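Local coordinates for protein Asp/Glu-specific dipeptidyl-peptidase (Flavobacterium psychrophilum, PDB 5JXF) that removes dipeptides from the N-terminus of oligopeptides as a family S46 serine peptidase, cutting strictly after aspartate or glutamate, at residues 49-54 with 61-66. Numbering follows the deposited sequence.
Sequences MNETEM and ISADDI
The CA atoms of Glu-51 and Ala-63 are the nearest pair between the helical turns of 49-54 and the short, weakly bonded helical turn at 63-66, 6.5 Å apart. From this point the Glu-51 side chain reaches across with CG anti to the backbone N (chi1 -169°) and the chain extended beyond it, which carries the carboxylate to the backbone of Ala-63. There OE2 accepts a weak but nearly straight hydrogen bond from Ala-63 N (3.3 Å, 172°), while OE1 lies 3.4 Å from Ala-63 CB. On the buried side, Met-54 SD meets Ile-66 CD1 at 4.4 Å. Both side chains pack on the end of the eight-stranded antiparallel sheet formed by strands 586-591 and 279-284, where Met-54 touches Phe-279 and Ile-66 touches Val-587, away from the dipeptide pocket. Were Glu-51 replaced by an alanine, Ala-63 N would probably lose this acceptor and a gap would open beside the Ala-63 methyl group. Within 61-66, acidic side chains take up two successive N-H groups, those of Ser-62 and Ala-63: Ser-62 N donates to Asp-65 OD2 at 2.8 Å, the oxygen accepting on its anti lone pair, the one turned away from OD1.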
loop_
_atom_site.group_PDB
_atom_site.type_symbol
_atom_site.label_atom_id
_atom_site.label_comp_id
_atom_site.label_asym_id
_atom_site.label_seq_id
_atom_site.Cartn_x
_atom_site.Cartn_y
_atom_site.Cartn_z
ATOM N N MET A 49 -27.045 -30.359 -6.356
ATOM C CA MET A 49 -26.211 -29.339 -6.977
ATOM C C MET A 49 -24.914 -29.094 -6.209
ATOM O O MET A 49 -23.820 -29.194 -6.768
ATOM C CB MET A 49 -26.998 -28.033 -7.105
ATOM C CG MET A 49 -26.132 -26.836 -7.475
ATOM S SD MET A 49 -26.931 -25.264 -7.120
ATOM C CE MET A 49 -27.567 -25.557 -5.466
ATOM N N ASN A 50 -25.044 -28.795 -4.922
ATOM C CA ASN A 50 -23.901 -28.504 -4.065
ATOM C C ASN A 50 -22.833 -29.594 -4.032
ATOM O O ASN A 50 -21.639 -29.328 -4.251
ATOM C CB ASN A 50 -24.395 -28.228 -2.652
ATOM C CG ASN A 50 -25.144 -26.930 -2.559
ATOM O OD1 ASN A 50 -26.219 -26.863 -1.980
ATOM N ND2 ASN A 50 -24.576 -25.886 -3.136
ATOM N N GLU A 51 -23.269 -30.818 -3.766
ATOM C CA GLU A 51 -22.352 -31.954 -3.657
ATOM C C GLU A 51 -21.588 -32.219 -4.959
ATOM O O GLU A 51 -20.385 -32.471 -4.932
ATOM C CB GLU A 51 -23.120 -33.214 -3.233
ATOM C CG GLU A 51 -22.227 -34.377 -2.845
ATOM C CD GLU A 51 -22.994 -35.498 -2.161
ATOM O OE1 GLU A 51 -24.236 -35.382 -2.035
ATOM O OE2 GLU A 51 -22.347 -36.481 -1.744
ATOM N N THR A 52 -22.294 -32.183 -6.087
ATOM C CA THR A 52 -21.657 -32.238 -7.402
ATOM C C THR A 52 -20.562 -31.180 -7.509
ATOM O O THR A 52 -19.425 -31.504 -7.855
ATOM C CB THR A 52 -22.672 -32.047 -8.544
ATOM O OG1 THR A 52 -23.603 -33.130 -8.533
ATOM C CG2 THR A 52 -21.975 -32.034 -9.889
ATOM N N GLU A 53 -20.890 -29.932 -7.177
ATOM C CA GLU A 53 -19.901 -28.855 -7.233
ATOM C C GLU A 53 -18.690 -29.109 -6.335
ATOM O O GLU A 53 -17.549 -28.822 -6.720
ATOM C CB GLU A 53 -20.534 -27.517 -6.851
ATOM C CG GLU A 53 -21.478 -26.936 -7.891
ATOM C CD GLU A 53 -21.935 -25.526 -7.540
ATOM O OE1 GLU A 53 -21.482 -24.989 -6.506
ATOM O OE2 GLU A 53 -22.737 -24.947 -8.304
ATOM N N MET A 54 -18.921 -29.657 -5.145
ATOM C CA MET A 54 -17.821 -29.876 -4.215
ATOM C C MET A 54 -16.886 -31.001 -4.698
ATOM O O MET A 54 -15.653 -30.833 -4.682
ATOM C CB MET A 54 -18.352 -30.168 -2.810
ATOM C CG MET A 54 -19.305 -29.104 -2.262
ATOM S SD MET A 54 -19.996 -29.484 -0.630
ATOM C CE MET A 54 -21.560 -28.673 -0.730
ATOM N N ILE A 61 -15.102 -36.689 0.757
ATOM C CA ILE A 61 -16.229 -37.050 1.623
ATOM C C ILE A 61 -17.562 -36.667 1.004
ATOM O O ILE A 61 -17.618 -36.077 -0.079
ATOM C CB ILE A 61 -16.153 -36.383 3.012
ATOM C CG1 ILE A 61 -16.113 -34.860 2.871
ATOM C CG2 ILE A 61 -14.991 -36.933 3.834
ATOM C CD1 ILE A 61 -16.283 -34.120 4.185
ATOM N N SER A 62 -18.640 -36.982 1.715
ATOM C CA SER A 62 -19.984 -36.838 1.159
ATOM C C SER A 62 -20.885 -35.947 2.006
ATOM O O SER A 62 -20.535 -35.586 3.129
ATOM C CB SER A 62 -20.636 -38.213 1.001
ATOM O OG SER A 62 -20.100 -38.881 -0.120
ATOM N N ALA A 63 -22.042 -35.603 1.450
ATOM C CA ALA A 63 -23.047 -34.821 2.166
ATOM C C ALA A 63 -23.370 -35.430 3.542
ATOM O O ALA A 63 -23.433 -34.716 4.547
ATOM C CB ALA A 63 -24.300 -34.702 1.330
ATOM N N ASP A 64 -23.529 -36.744 3.594
ATOM C CA ASP A 64 -23.878 -37.399 4.856
ATOM C C ASP A 64 -22.769 -37.323 5.904
ATOM O O ASP A 64 -23.045 -37.464 7.096
ATOM C CB ASP A 64 -24.258 -38.865 4.624
ATOM C CG ASP A 64 -25.760 -39.065 4.474
ATOM O OD1 ASP A 64 -26.489 -38.945 5.487
ATOM O OD2 ASP A 64 -26.210 -39.337 3.339
ATOM N N ASP A 65 -21.525 -37.113 5.466
ATOM C CA ASP A 65 -20.413 -36.872 6.383
ATOM C C ASP A 65 -20.482 -35.482 7.007
ATOM O O ASP A 65 -19.942 -35.245 8.088
ATOM C CB ASP A 65 -19.057 -37.014 5.668
ATOM C CG ASP A 65 -18.771 -38.432 5.208
ATOM O OD1 ASP A 65 -18.630 -39.317 6.071
ATOM O OD2 ASP A 65 -18.635 -38.653 3.985
ATOM N N ILE A 66 -21.111 -34.552 6.302
ATOM C CA ILE A 66 -21.174 -33.159 6.736
ATOM C C ILE A 66 -22.362 -32.944 7.653
ATOM O O ILE A 66 -22.244 -32.278 8.683
ATOM C CB ILE A 66 -21.285 -32.186 5.532
ATOM C CG1 ILE A 66 -20.090 -32.373 4.580
ATOM C CG2 ILE A 66 -21.418 -30.744 6.022
ATOM C CD1 ILE A 66 -20.194 -31.607 3.273
#